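Local structure of Cas6b (Methanococcus maripaludis, 4Z7K) at residues K114-P120 / F212-V218; N172-V176 / V186-G190; K22-Y26 / E82-S88. The protein processes CRISPR RNA lacking a stem-loop, as a dual-binding endoribonuclease of the Cas6 family. All coordinates share one frame; numbering follows the deposited sequence.

Overall arrangement
From the N terminus, interaction 3 comes first: 22-26 meets 82-88, closing a loop of 55 residues and tying helix 20-30 to strand 85-87 within the Cas6b N-terminal domain. That loop is complete before interaction 1 opens at strand 112-117. Interaction 1 closes with the C-terminal strand 215-217, and interaction 2, the hairpin 172-176 / 186-190, is nested inside its loop. Interactions 1 and 2 share one antiparallel sheet, where 112-117 lies between 186-194 and 215-217; their centres are 11 Å apart and their atoms touch. Interaction 3 stands apart, its nearest atoms about 9 Å from interaction 1 and about 16 Å from interaction 2.

Interaction 1: K114-P120 / F212-V218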
loop_
_atom_site.group_PDB
_atom_site.type_symbol
_atom_site.label_atom_id
_atom_site.label_comp_id
_atom_site.label_asym_id
_atom_site.label_seq_id
_atom_site.Cartn_x
_atom_site.Cartn_y
_atom_site.Cartn_z
ATOM N N LYS B 114 -15.932 -26.427 -1.051
ATOM C CA LYS B 114 -16.278 -25.221 -1.789
ATOM C C LYS B 114 -16.822 -24.122 -0.896
ATOM O O LYS B 114 -17.769 -24.333 -0.148
ATOM C CB LYS B 114 -17.291 -25.540 -2.886
ATOM C CG LYS B 114 -17.476 -24.413 -3.897
ATOM C CD LYS B 114 -18.605 -24.702 -4.861
ATOM C CE LYS B 114 -18.760 -23.565 -5.844
ATOM N NZ LYS B 114 -19.875 -23.830 -6.790
ATOM N N TYR B 115 -16.239 -22.937 -1.034
ATOM C CA TYR B 115 -16.556 -21.782 -0.208
ATOM C C TYR B 115 -17.072 -20.639 -1.062
ATOM O O TYR B 115 -16.837 -20.603 -2.271
ATOM C CB TYR B 115 -15.309 -21.342 0.571
ATOM C CG TYR B 115 -14.804 -22.383 1.554
ATOM C CD1 TYR B 115 -15.329 -22.483 2.837
ATOM C CD2 TYR B 115 -13.842 -23.306 1.177
ATOM C CE1 TYR B 115 -14.860 -23.442 3.729
ATOM C CE2 TYR B 115 -13.385 -24.273 2.061
ATOM C CZ TYR B 115 -13.898 -24.337 3.329
ATOM O OH TYR B 115 -13.439 -25.308 4.182
ATOM N N GLN B 116 -17.790 -19.715 -0.427
ATOM C CA GLN B 116 -18.278 -18.503 -1.090
ATOM C C GLN B 116 -18.119 -17.250 -0.220
ATOM O O GLN B 116 -18.288 -17.297 0.997
ATOM C CB GLN B 116 -19.745 -18.667 -1.493
ATOM C CG GLN B 116 -20.220 -17.594 -2.452
ATOM C CD GLN B 116 -21.714 -17.562 -2.597
ATOM O OE1 GLN B 116 -22.412 -18.441 -2.098
ATOM N NE2 GLN B 116 -22.221 -16.542 -3.283
ATOM N N PHE B 117 -17.780 -16.141 -0.868
ATOM C CA PHE B 117 -17.584 -14.846 -0.229
ATOM C C PHE B 117 -18.869 -14.065 0.001
ATOM O O PHE B 117 -19.548 -13.701 -0.957
ATOM C CB PHE B 117 -16.656 -13.984 -1.078
ATOM C CG PHE B 117 -15.209 -14.333 -0.960
ATOM C CD1 PHE B 117 -14.383 -14.264 -2.067
ATOM C CD2 PHE B 117 -14.654 -14.669 0.260
ATOM C CE1 PHE B 117 -13.039 -14.559 -1.965
ATOM C CE2 PHE B 117 -13.305 -14.968 0.360
ATOM C CZ PHE B 117 -12.502 -14.906 -0.755
ATOM N N LYS B 118 -19.208 -13.825 1.262
ATOM C CA LYS B 118 -20.312 -12.946 1.632
ATOM C C LYS B 118 -19.987 -11.460 1.379
ATOM O O LYS B 118 -20.862 -10.636 1.086
ATOM C CB LYS B 118 -20.658 -13.144 3.107
ATOM C CG LYS B 118 -21.892 -13.954 3.399
ATOM C CD LYS B 118 -22.016 -15.179 2.554
ATOM C CE LYS B 118 -23.437 -15.743 2.678
ATOM N NZ LYS B 118 -24.489 -14.714 2.404
ATOM N N THR B 119 -18.717 -11.122 1.540
ATOM C CA THR B 119 -18.247 -9.751 1.396
ATOM C C THR B 119 -17.023 -9.720 0.488
ATOM O O THR B 119 -16.441 -10.771 0.217
ATOM C CB THR B 119 -17.922 -9.162 2.756
ATOM O OG1 THR B 119 -17.002 -10.037 3.431
ATOM C CG2 THR B 119 -19.196 -9.040 3.564
ATOM N N PRO B 120 -16.645 -8.534 -0.019
ATOM C CA PRO B 120 -15.476 -8.494 -0.889
ATOM C C PRO B 120 -14.238 -9.036 -0.173
ATOM O O PRO B 120 -14.181 -9.014 1.057
ATOM C CB PRO B 120 -15.333 -7.012 -1.205
ATOM C CG PRO B 120 -16.686 -6.468 -1.071
ATOM C CD PRO B 120 -17.294 -7.217 0.065
ATOM N N PHE B 212 -14.452 -7.849 5.958
ATOM C CA PHE B 212 -14.065 -8.188 4.597
ATOM C C PHE B 212 -13.602 -9.637 4.518
ATOM O O PHE B 212 -13.113 -10.197 5.505
ATOM C CB PHE B 212 -12.954 -7.269 4.097
ATOM C CG PHE B 212 -13.391 -5.856 3.848
ATOM C CD1 PHE B 212 -13.281 -4.900 4.828
ATOM C CD2 PHE B 212 -13.890 -5.480 2.626
ATOM C CE1 PHE B 212 -13.671 -3.594 4.596
ATOM C CE2 PHE B 212 -14.276 -4.185 2.395
ATOM C CZ PHE B 212 -14.167 -3.240 3.383
ATOM N N GLY B 213 -13.805 -10.248 3.350
ATOM C CA GLY B 213 -13.336 -11.598 3.084
ATOM C C GLY B 213 -14.047 -12.699 3.858
ATOM O O GLY B 213 -13.456 -13.729 4.183
ATOM N N THR B 214 -15.321 -12.496 4.150
ATOM C CA THR B 214 -16.064 -13.446 4.970
ATOM C C THR B 214 -16.369 -14.738 4.190
ATOM O O THR B 214 -16.838 -14.666 3.061
ATOM C CB THR B 214 -17.359 -12.802 5.458
ATOM O OG1 THR B 214 -17.088 -11.461 5.890
ATOM C CG2 THR B 214 -17.954 -13.609 6.592
ATOM N N VAL B 215 -16.034 -15.913 4.715
ATOM C CA VAL B 215 -16.325 -17.133 3.946
ATOM C C VAL B 215 -17.331 -18.104 4.587
ATOM O O VAL B 215 -17.434 -18.189 5.805
ATOM C CB VAL B 215 -15.039 -17.909 3.640
ATOM C CG1 VAL B 215 -13.959 -16.944 3.193
ATOM C CG2 VAL B 215 -14.571 -18.668 4.839
ATOM N N VAL B 216 -18.100 -18.807 3.757
ATOM C CA VAL B 216 -19.026 -19.845 4.237
ATOM C C VAL B 216 -18.999 -21.066 3.297
ATOM O O VAL B 216 -18.801 -20.891 2.098
ATOM C CB VAL B 216 -20.445 -19.322 4.357
ATOM C CG1 VAL B 216 -20.970 -18.924 2.993
ATOM C CG2 VAL B 216 -21.323 -20.382 4.982
ATOM N N LYS B 217 -19.130 -22.290 3.829
ATOM C CA LYS B 217 -19.081 -23.512 2.993
ATOM C C LYS B 217 -20.360 -23.706 2.166
ATOM O O LYS B 217 -21.411 -23.149 2.510
ATOM C CB LYS B 217 -18.845 -24.773 3.836
ATOM C CG LYS B 217 -17.686 -24.664 4.804
ATOM C CD LYS B 217 -17.445 -25.945 5.588
ATOM C CE LYS B 217 -17.492 -27.158 4.677
ATOM N NZ LYS B 217 -17.409 -28.421 5.466
ATOM N N VAL B 218 -20.260 -24.450 1.052
ATOM C CA VAL B 218 -21.437 -24.814 0.252
ATOM C C VAL B 218 -21.414 -26.283 -0.170
ATOM O O VAL B 218 -22.391 -26.801 -0.733
ATOM C CB VAL B 218 -21.555 -23.970 -1.008
ATOM C CG1 VAL B 218 -21.582 -22.493 -0.661
ATOM C CG2 VAL B 218 -20.409 -24.262 -1.909
#
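The Phe117 ring turns an edge to the Thr214 carbonyl, with CD2 3.6 Å from Thr214 O, while its CE2 touches Val215 CG1 at 3.5 Å. These two side chains run alongside each other from neighbouring strands; Phe192 and Trp121 meet the same ring from elsewhere in the chain. The Phe212 ring likewise has Pro120 O at its edge, near its plane. At Tyr115, Lys217 CG lies 3.3 Å from CE1, the start of the lysine chain (CG, CD) running beside the ring before its end leads away; the Tyr115 hydroxyl bonds the backbone of Phe196 and Ile198.

Tyr115, Gln116 and Phe117 pair antiparallel with Lys217, Val216 and Val215. This joins the first and last strands of a sheet ordered 2-3-1-4, as in the ferredoxin-like domains of RAMP proteins. Gln116 N bonds Val216 O at 3.0 Å. The return bond runs from Val216 N to Gln116 O at 3.2 Å.

Past the strand, Thr119 adds a side-chain bond between the backbone bonds Lys118 N to Thr214 O and Gly213 N to Pro120 O. Its OG1, placed between the backbone N and the carbonyl carbon (chi1 54°), accepts a hydrogen bond from Thr214 N at 3.1 Å, almost straight at 168°. OG1 also bonds Gly211 O, in what is probably the family's glycine-rich loop. A valine here would probably leave Thr214 N and Gly211 O without this mate.

Interaction 2: N172-V176 / V186-G190. With nucleotides of chain C.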
loop_
_atom_site.group_PDB
_atom_site.type_symbol
_atom_site.label_atom_id
_atom_site.label_comp_id
_atom_site.label_asym_id
_atom_site.label_seq_id
_atom_site.Cartn_x
_atom_site.Cartn_y
_atom_site.Cartn_z
ATOM N N ASN B 172 -13.000 -18.999 -9.076
ATOM C CA ASN B 172 -13.843 -18.335 -10.035
ATOM C C ASN B 172 -14.250 -17.044 -9.361
ATOM O O ASN B 172 -15.190 -17.028 -8.569
ATOM C CB ASN B 172 -15.059 -19.195 -10.388
ATOM C CG ASN B 172 -15.988 -18.525 -11.380
ATOM O OD1 ASN B 172 -15.563 -17.754 -12.244
ATOM N ND2 ASN B 172 -17.272 -18.792 -11.235
ATOM N N LEU B 173 -13.534 -15.963 -9.645
ATOM C CA LEU B 173 -13.785 -14.701 -8.949
ATOM C C LEU B 173 -13.871 -13.561 -9.927
ATOM O O LEU B 173 -13.177 -13.555 -10.947
ATOM C CB LEU B 173 -12.685 -14.392 -7.922
ATOM C CG LEU B 173 -12.263 -15.490 -6.958
ATOM C CD1 LEU B 173 -11.025 -15.067 -6.212
ATOM C CD2 LEU B 173 -13.399 -15.815 -6.007
ATOM N N LYS B 174 -14.735 -12.600 -9.635
ATOM C CA LYS B 174 -14.797 -11.397 -10.463
ATOM C C LYS B 174 -14.667 -10.112 -9.617
ATOM O O LYS B 174 -15.263 -9.963 -8.551
ATOM C CB LYS B 174 -16.060 -11.437 -11.341
ATOM C CG LYS B 174 -16.059 -12.698 -12.270
ATOM C CD LYS B 174 -17.057 -12.646 -13.442
ATOM C CE LYS B 174 -18.235 -13.626 -13.258
ATOM N NZ LYS B 174 -19.558 -13.063 -13.725
ATOM N N GLU B 175 -13.870 -9.190 -10.135
ATOM C CA GLU B 175 -13.458 -7.966 -9.453
ATOM C C GLU B 175 -14.572 -6.961 -9.145
ATOM O O GLU B 175 -15.448 -6.716 -9.965
ATOM C CB GLU B 175 -12.373 -7.311 -10.310
ATOM C CG GLU B 175 -12.061 -5.875 -10.017
ATOM C CD GLU B 175 -10.824 -5.403 -10.757
ATOM O OE1 GLU B 175 -10.168 -6.252 -11.396
ATOM O OE2 GLU B 175 -10.497 -4.195 -10.691
ATOM N N VAL B 176 -14.530 -6.412 -7.933
ATOM C CA VAL B 176 -15.537 -5.481 -7.413
ATOM C C VAL B 176 -14.934 -4.313 -6.585
ATOM O O VAL B 176 -14.058 -4.536 -5.737
ATOM C CB VAL B 176 -16.552 -6.246 -6.553
ATOM C CG1 VAL B 176 -17.187 -5.337 -5.512
ATOM C CG2 VAL B 176 -17.585 -6.925 -7.440
ATOM N N VAL B 186 -9.245 -2.374 -4.489
ATOM C CA VAL B 186 -10.014 -3.375 -5.233
ATOM C C VAL B 186 -10.382 -4.614 -4.402
ATOM O O VAL B 186 -9.637 -5.040 -3.517
ATOM C CB VAL B 186 -9.266 -3.855 -6.512
ATOM C CG1 VAL B 186 -9.012 -2.688 -7.452
ATOM C CG2 VAL B 186 -7.964 -4.516 -6.162
ATOM N N GLY B 187 -11.556 -5.170 -4.687
ATOM C CA GLY B 187 -12.035 -6.344 -3.981
ATOM C C GLY B 187 -12.639 -7.357 -4.938
ATOM O O GLY B 187 -12.763 -7.097 -6.131
ATOM N N PHE B 188 -12.982 -8.532 -4.415
ATOM C CA PHE B 188 -13.469 -9.630 -5.244
ATOM C C PHE B 188 -14.668 -10.362 -4.671
ATOM O O PHE B 188 -14.715 -10.656 -3.489
ATOM C CB PHE B 188 -12.342 -10.626 -5.473
ATOM C CG PHE B 188 -11.150 -10.024 -6.124
ATOM C CD1 PHE B 188 -11.144 -9.784 -7.485
ATOM C CD2 PHE B 188 -10.045 -9.681 -5.383
ATOM C CE1 PHE B 188 -10.058 -9.221 -8.104
ATOM C CE2 PHE B 188 -8.944 -9.118 -5.996
ATOM C CZ PHE B 188 -8.955 -8.886 -7.361
ATOM N N ARG B 189 -15.631 -10.697 -5.513
ATOM C CA ARG B 189 -16.695 -11.577 -5.070
ATOM C C ARG B 189 -16.526 -12.869 -5.850
ATOM O O ARG B 189 -15.832 -12.891 -6.874
ATOM C CB ARG B 189 -18.058 -10.978 -5.298
ATOM C CG ARG B 189 -19.133 -11.691 -4.501
ATOM C CD ARG B 189 -19.060 -11.366 -3.038
ATOM N NE ARG B 189 -19.510 -9.999 -2.795
ATOM C CZ ARG B 189 -20.668 -9.702 -2.218
ATOM N NH1 ARG B 189 -21.465 -10.688 -1.830
ATOM N NH2 ARG B 189 -21.024 -8.433 -2.018
ATOM N N GLY B 190 -17.130 -13.954 -5.380
ATOM C CA GLY B 190 -16.983 -15.195 -6.108
ATOM C C GLY B 190 -17.023 -16.475 -5.311
ATOM O O GLY B 190 -17.623 -16.540 -4.230
ATOM P P U C 9 -4.581 5.134 -5.717
ATOM O OP1 U C 9 -5.149 4.032 -6.550
ATOM O OP2 U C 9 -4.924 6.577 -5.933
ATOM O "O5'" U C 9 -4.993 4.794 -4.224
ATOM C "C5'" U C 9 -4.916 3.450 -3.777
ATOM C "C4'" U C 9 -3.915 3.260 -2.670
ATOM O "O4'" U C 9 -4.257 2.024 -2.002
ATOM C "C3'" U C 9 -2.461 3.113 -3.084
ATOM O "O3'" U C 9 -1.660 3.510 -1.954
ATOM C "C2'" U C 9 -2.372 1.608 -3.342
ATOM O "O2'" U C 9 -1.076 1.048 -3.281
ATOM C "C1'" U C 9 -3.266 1.050 -2.239
ATOM N N1 U C 9 -3.997 -0.154 -2.643
ATOM C C2 U C 9 -3.855 -1.338 -1.927
ATOM O O2 U C 9 -3.113 -1.464 -0.963
ATOM N N3 U C 9 -4.613 -2.387 -2.401
ATOM C C4 U C 9 -5.487 -2.352 -3.484
ATOM O O4 U C 9 -6.111 -3.375 -3.797
ATOM C C5 U C 9 -5.579 -1.084 -4.160
ATOM C C6 U C 9 -4.851 -0.052 -3.721
#
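Glu175 CB touches the Phe188 ring at CE1, 3.7 Å away, and the same ring brings CD1 to 3.5 Å from Glu175 CA. The approach to CA is oblique, whereas the carbonyl carbon of Lys174 lies at the ring edge, near its plane. Two torsions produce this pairing. Phe188 holds CG anti to its own carbonyl carbon (chi1 -58°), which brings the CD1-CE1 side of the ring to Glu175. Glu175 has CG opposite the backbone N (chi1 164°) and an extended chain beyond, carrying its carboxylate away from the ring, to the Val186 side, where OE2 stands 3.9 Å from Val186 CG1. The other oxygen, OE1, is hydrogen-bonded to Tyr132 OH, so the two oxygens have different surroundings.

At the far end of the same face Leu173 extends CD2 over the backbone of Gly190, 3.6 Å from its CA. With no side chain at Gly190, the methyl meets main chain directly, and Trp121 touches the leucine as well. Leu173, Glu175 and Phe188 share one face of an antiparallel hairpin, consistent with the second and third strands of a ferredoxin-like sheet of the RAMP type. The evidence for the hairpin is its register: the hydrogen-bonded pairs Lys174-Arg189 (Lys174 N to Arg189 O, 3.0 Å) and Val176-Gly187 alternate with the non-hydrogen-bonded pairs Leu173-Gly190 and Glu175-Phe188.

Lys174, Val176 and Arg189 point to the opposite face. The arginine chain bends at both chi2 and chi3, and its NH1 comes to 3.0 Å from Lys118 O. Where strand 186-190 begins, the bound nucleic acid arrives: Val186 CG2 lies 3.2 Å from O4 of U9 of chain C, and Val186 N makes a weak, though nearly straight, hydrogen bond to the same O4.

Interaction 3: K22-Y26 / E82-S88; sequences KLRGY and EKELIIS. With nucleotides of chain C.
Tyr26 leaves helix 20-30 with its first bond directed toward 82-88 and CG anti to the backbone N (chi1 159°), and each step of its side chain meets something different. CB lies 3.6 Å from Ile86 O and also adjoins N3 of U25 of chain C. Next, CD1 touches Ile86 CG1 at 3.5 Å, the two side chains crossing at about a right angle, and CE1 passes the backbone N of Ile86. Leu85 CA sits over one ring face, nearer the ring's margin than its centre, in a CH-pi contact. On the other ring edge CE2 approaches Glu82 OE2, which lies near the ring plane. At the tip, Tyr26 OH is 2.9 Å from Glu82 OE2. Tyr26 OH is also 2.9 Å from Glu84 O, so the single phenol proton has two oxygens within reach and the choice is left open. The Glu82 carboxylate stands almost upright to the ring, their planes 85° apart.

About one turn earlier in the helix, Lys22 and Leu23 fill in beside it. Lys22 CB meets Ile87 CG2 at 3.6 Å, and its extended chain carries NZ to a weak hydrogen bond with Ser88 OG. Leu23 CD1 packs on Leu85 CD1 at 3.6 Å.

The helix and strand also receive the nucleic acid. The base of U25 of chain C lies against Gly25 and Tyr26, its O4 3.2 Å from Tyr26 CA, while Ser88 N makes a weak bond to its O2. Arg24, turned from the strand, donates a hydrogen bond from NH2 to O3' of the deoxycytidine DC23 of chain C.

The axes of the short segments 22-26 and 85-87 approach to 7.8 Å, their N-to-C directions 128° apart. Strand 85-87 pairs antiparallel with strand 90-92, so the helix packs against both this small hairpin and, at Phe54, strand 52-57 of the N-terminal sheet.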
loop_
_atom_site.group_PDB
_atom_site.type_symbol
_atom_site.label_atom_id
_atom_site.label_comp_id
_atom_site.label_asym_id
_atom_site.label_seq_id
_atom_site.Cartn_x
_atom_site.Cartn_y
_atom_site.Cartn_z
ATOM N N LYS B 22 -18.347 0.864 10.899
ATOM C CA LYS B 22 -19.069 1.567 11.959
ATOM C C LYS B 22 -19.578 0.630 13.058
ATOM O O LYS B 22 -19.619 1.000 14.228
ATOM C CB LYS B 22 -20.221 2.362 11.359
ATOM C CG LYS B 22 -19.859 3.054 10.053
ATOM C CD LYS B 22 -21.021 3.885 9.536
ATOM C CE LYS B 22 -20.769 4.406 8.134
ATOM N NZ LYS B 22 -21.749 5.470 7.778
ATOM N N LEU B 23 -19.987 -0.573 12.674
ATOM C CA LEU B 23 -20.326 -1.610 13.640
ATOM C C LEU B 23 -19.140 -1.897 14.545
ATOM O O LEU B 23 -19.271 -1.996 15.767
ATOM C CB LEU B 23 -20.742 -2.896 12.929
ATOM C CG LEU B 23 -21.162 -3.988 13.901
ATOM C CD1 LEU B 23 -22.537 -3.730 14.442
ATOM C CD2 LEU B 23 -21.069 -5.337 13.222
ATOM N N ARG B 24 -17.974 -2.042 13.926
ATOM C CA ARG B 24 -16.732 -2.195 14.663
ATOM C C ARG B 24 -16.446 -0.908 15.405
ATOM O O ARG B 24 -16.096 -0.931 16.580
ATOM C CB ARG B 24 -15.578 -2.535 13.719
ATOM C CG ARG B 24 -14.219 -2.380 14.337
ATOM C CD ARG B 24 -13.201 -3.242 13.652
ATOM N NE ARG B 24 -11.860 -2.953 14.140
ATOM C CZ ARG B 24 -11.162 -1.890 13.748
ATOM N NH1 ARG B 24 -11.688 -1.014 12.899
ATOM N NH2 ARG B 24 -9.947 -1.686 14.223
ATOM N N GLY B 25 -16.699 0.208 14.727
ATOM C CA GLY B 25 -16.445 1.533 15.259
ATOM C C GLY B 25 -17.038 1.678 16.646
ATOM O O GLY B 25 -16.362 2.152 17.560
ATOM N N TYR B 26 -18.291 1.252 16.808
ATOM C CA TYR B 26 -19.032 1.487 18.044
ATOM C C TYR B 26 -18.539 0.662 19.236
ATOM O O TYR B 26 -18.613 1.113 20.370
ATOM C CB TYR B 26 -20.528 1.185 17.812
ATOM C CG TYR B 26 -21.297 0.905 19.089
ATOM C CD1 TYR B 26 -21.971 1.922 19.760
ATOM C CD2 TYR B 26 -21.327 -0.380 19.638
ATOM C CE1 TYR B 26 -22.653 1.670 20.936
ATOM C CE2 TYR B 26 -21.992 -0.639 20.819
ATOM C CZ TYR B 26 -22.659 0.386 21.465
ATOM O OH TYR B 26 -23.327 0.113 22.643
ATOM N N GLU B 82 -26.709 -6.949 25.220
ATOM C CA GLU B 82 -26.128 -5.624 25.103
ATOM C C GLU B 82 -27.167 -4.562 24.923
ATOM O O GLU B 82 -28.160 -4.765 24.233
ATOM C CB GLU B 82 -25.186 -5.583 23.898
ATOM C CG GLU B 82 -24.691 -4.204 23.412
ATOM C CD GLU B 82 -23.524 -3.610 24.188
ATOM O OE1 GLU B 82 -22.939 -4.311 25.049
ATOM O OE2 GLU B 82 -23.172 -2.442 23.901
ATOM N N LYS B 83 -26.978 -3.439 25.588
ATOM C CA LYS B 83 -27.900 -2.335 25.405
ATOM C C LYS B 83 -27.586 -1.632 24.090
ATOM O O LYS B 83 -26.486 -1.795 23.559
ATOM C CB LYS B 83 -27.879 -1.358 26.586
ATOM C CG LYS B 83 -28.238 -2.028 27.896
ATOM C CD LYS B 83 -29.412 -2.978 27.654
ATOM C CE LYS B 83 -30.023 -3.505 28.946
ATOM N NZ LYS B 83 -31.087 -4.532 28.701
ATOM N N GLU B 84 -28.548 -0.863 23.587
ATOM C CA GLU B 84 -28.479 -0.144 22.305
ATOM C C GLU B 84 -27.194 -0.007 21.480
ATOM O O GLU B 84 -26.144 0.314 22.015
ATOM C CB GLU B 84 -28.871 1.300 22.679
ATOM C CG GLU B 84 -28.987 2.405 21.623
ATOM C CD GLU B 84 -28.544 3.758 22.249
ATOM O OE1 GLU B 84 -28.283 3.782 23.480
ATOM O OE2 GLU B 84 -28.487 4.797 21.549
ATOM N N LEU B 85 -27.264 -0.263 20.182
ATOM C CA LEU B 85 -26.062 -0.177 19.371
ATOM C C LEU B 85 -26.216 1.131 18.546
ATOM O O LEU B 85 -27.339 1.463 18.167
ATOM C CB LEU B 85 -25.856 -1.436 18.527
ATOM C CG LEU B 85 -25.300 -1.547 17.111
ATOM C CD1 LEU B 85 -25.082 -3.018 16.871
ATOM C CD2 LEU B 85 -26.216 -0.960 16.047
ATOM N N ILE B 86 -25.150 1.863 18.222
ATOM C CA ILE B 86 -25.363 3.128 17.495
ATOM C C ILE B 86 -24.420 3.282 16.303
ATOM O O ILE B 86 -23.224 3.000 16.383
ATOM C CB ILE B 86 -25.241 4.393 18.401
ATOM C CG1 ILE B 86 -23.801 4.693 18.788
ATOM C CG2 ILE B 86 -26.112 4.286 19.640
ATOM C CD1 ILE B 86 -23.621 6.086 19.353
ATOM N N ILE B 87 -24.993 3.716 15.183
ATOM C CA ILE B 87 -24.267 3.819 13.929
ATOM C C ILE B 87 -24.531 5.144 13.224
ATOM O O ILE B 87 -25.532 5.280 12.521
ATOM C CB ILE B 87 -24.658 2.677 12.965
ATOM C CG1 ILE B 87 -24.581 1.309 13.653
ATOM C CG2 ILE B 87 -23.801 2.718 11.711
ATOM C CD1 ILE B 87 -23.185 0.866 13.983
ATOM N N SER B 88 -23.662 6.124 13.450
ATOM C CA SER B 88 -23.537 7.277 12.555
ATOM C C SER B 88 -24.821 8.065 12.205
ATOM O O SER B 88 -25.219 8.085 11.034
ATOM C CB SER B 88 -22.882 6.787 11.250
ATOM O OG SER B 88 -23.345 7.504 10.117
ATOM P P U C 25 -13.722 5.503 14.903
ATOM O OP1 U C 25 -13.124 6.734 15.491
ATOM O OP2 U C 25 -14.303 4.460 15.797
ATOM O "O5'" U C 25 -14.857 6.009 13.911
ATOM C "C5'" U C 25 -15.106 5.338 12.681
ATOM C "C4'" U C 25 -16.528 5.545 12.232
ATOM O "O4'" U C 25 -17.382 4.518 12.814
ATOM C "C3'" U C 25 -17.159 6.875 12.652
ATOM O "O3'" U C 25 -16.909 7.914 11.720
ATOM C "C2'" U C 25 -18.642 6.535 12.794
ATOM O "O2'" U C 25 -19.302 6.548 11.533
ATOM C "C1'" U C 25 -18.575 5.096 13.309
ATOM N N1 U C 25 -18.656 4.983 14.789
ATOM C C2 U C 25 -19.942 4.865 15.290
ATOM O O2 U C 25 -20.916 4.852 14.556
ATOM N N3 U C 25 -20.051 4.756 16.659
ATOM C C4 U C 25 -19.014 4.751 17.566
ATOM O O4 U C 25 -19.270 4.636 18.767
ATOM C C5 U C 25 -17.709 4.875 16.976
ATOM C C6 U C 25 -17.574 4.982 15.645
ATOM P P DC C 23 -7.019 -4.226 12.346
ATOM O OP1 DC C 23 -7.975 -4.337 13.462
ATOM O OP2 DC C 23 -7.519 -4.386 10.951
ATOM O "O5'" DC C 23 -6.257 -2.831 12.438
ATOM C "C5'" DC C 23 -6.364 -2.067 13.582
ATOM C "C4'" DC C 23 -6.292 -0.626 13.201
ATOM O "O4'" DC C 23 -5.163 -0.456 12.344
ATOM C "C3'" DC C 23 -7.491 -0.143 12.406
ATOM O "O3'" DC C 23 -8.505 0.329 13.322
ATOM C "C2'" DC C 23 -6.897 0.971 11.548
ATOM C "C1'" DC C 23 -5.443 0.513 11.363
ATOM N N1 DC C 23 -5.171 -0.086 10.060
ATOM C C2 DC C 23 -5.019 0.734 8.945
ATOM O O2 DC C 23 -5.113 1.961 9.076
ATOM N N3 DC C 23 -4.764 0.163 7.750
ATOM C C4 DC C 23 -4.666 -1.157 7.635
ATOM N N4 DC C 23 -4.410 -1.658 6.421
ATOM C C5 DC C 23 -4.822 -2.020 8.761
ATOM C C6 DC C 23 -5.074 -1.445 9.947
ATOM P P A C 24 -8.892 1.888 13.434
ATOM O OP1 A C 24 -9.768 2.249 12.290
ATOM O OP2 A C 24 -7.669 2.691 13.676
ATOM O "O5'" A C 24 -9.710 1.986 14.808
ATOM C "C5'" A C 24 -11.089 1.655 14.920
ATOM C "C4'" A C 24 -11.916 2.897 15.184
ATOM O "O4'" A C 24 -11.726 3.361 16.561
ATOM C "C3'" A C 24 -11.543 4.073 14.281
ATOM O "O3'" A C 24 -12.680 4.841 13.879
ATOM C "C2'" A C 24 -10.586 4.889 15.148
ATOM O "O2'" A C 24 -10.532 6.263 14.816
ATOM C "C1'" A C 24 -11.149 4.664 16.555
ATOM N N9 A C 24 -10.177 4.747 17.653
ATOM C C8 A C 24 -10.525 4.703 18.979
ATOM N N7 A C 24 -9.513 4.847 19.803
ATOM C C5 A C 24 -8.424 5.049 18.964
ATOM C C6 A C 24 -7.061 5.254 19.236
ATOM N N6 A C 24 -6.567 5.298 20.472
ATOM N N1 A C 24 -6.215 5.431 18.198
ATOM C C2 A C 24 -6.716 5.390 16.962
ATOM N N3 A C 24 -7.975 5.192 16.587
ATOM C C4 A C 24 -8.815 5.046 17.636
#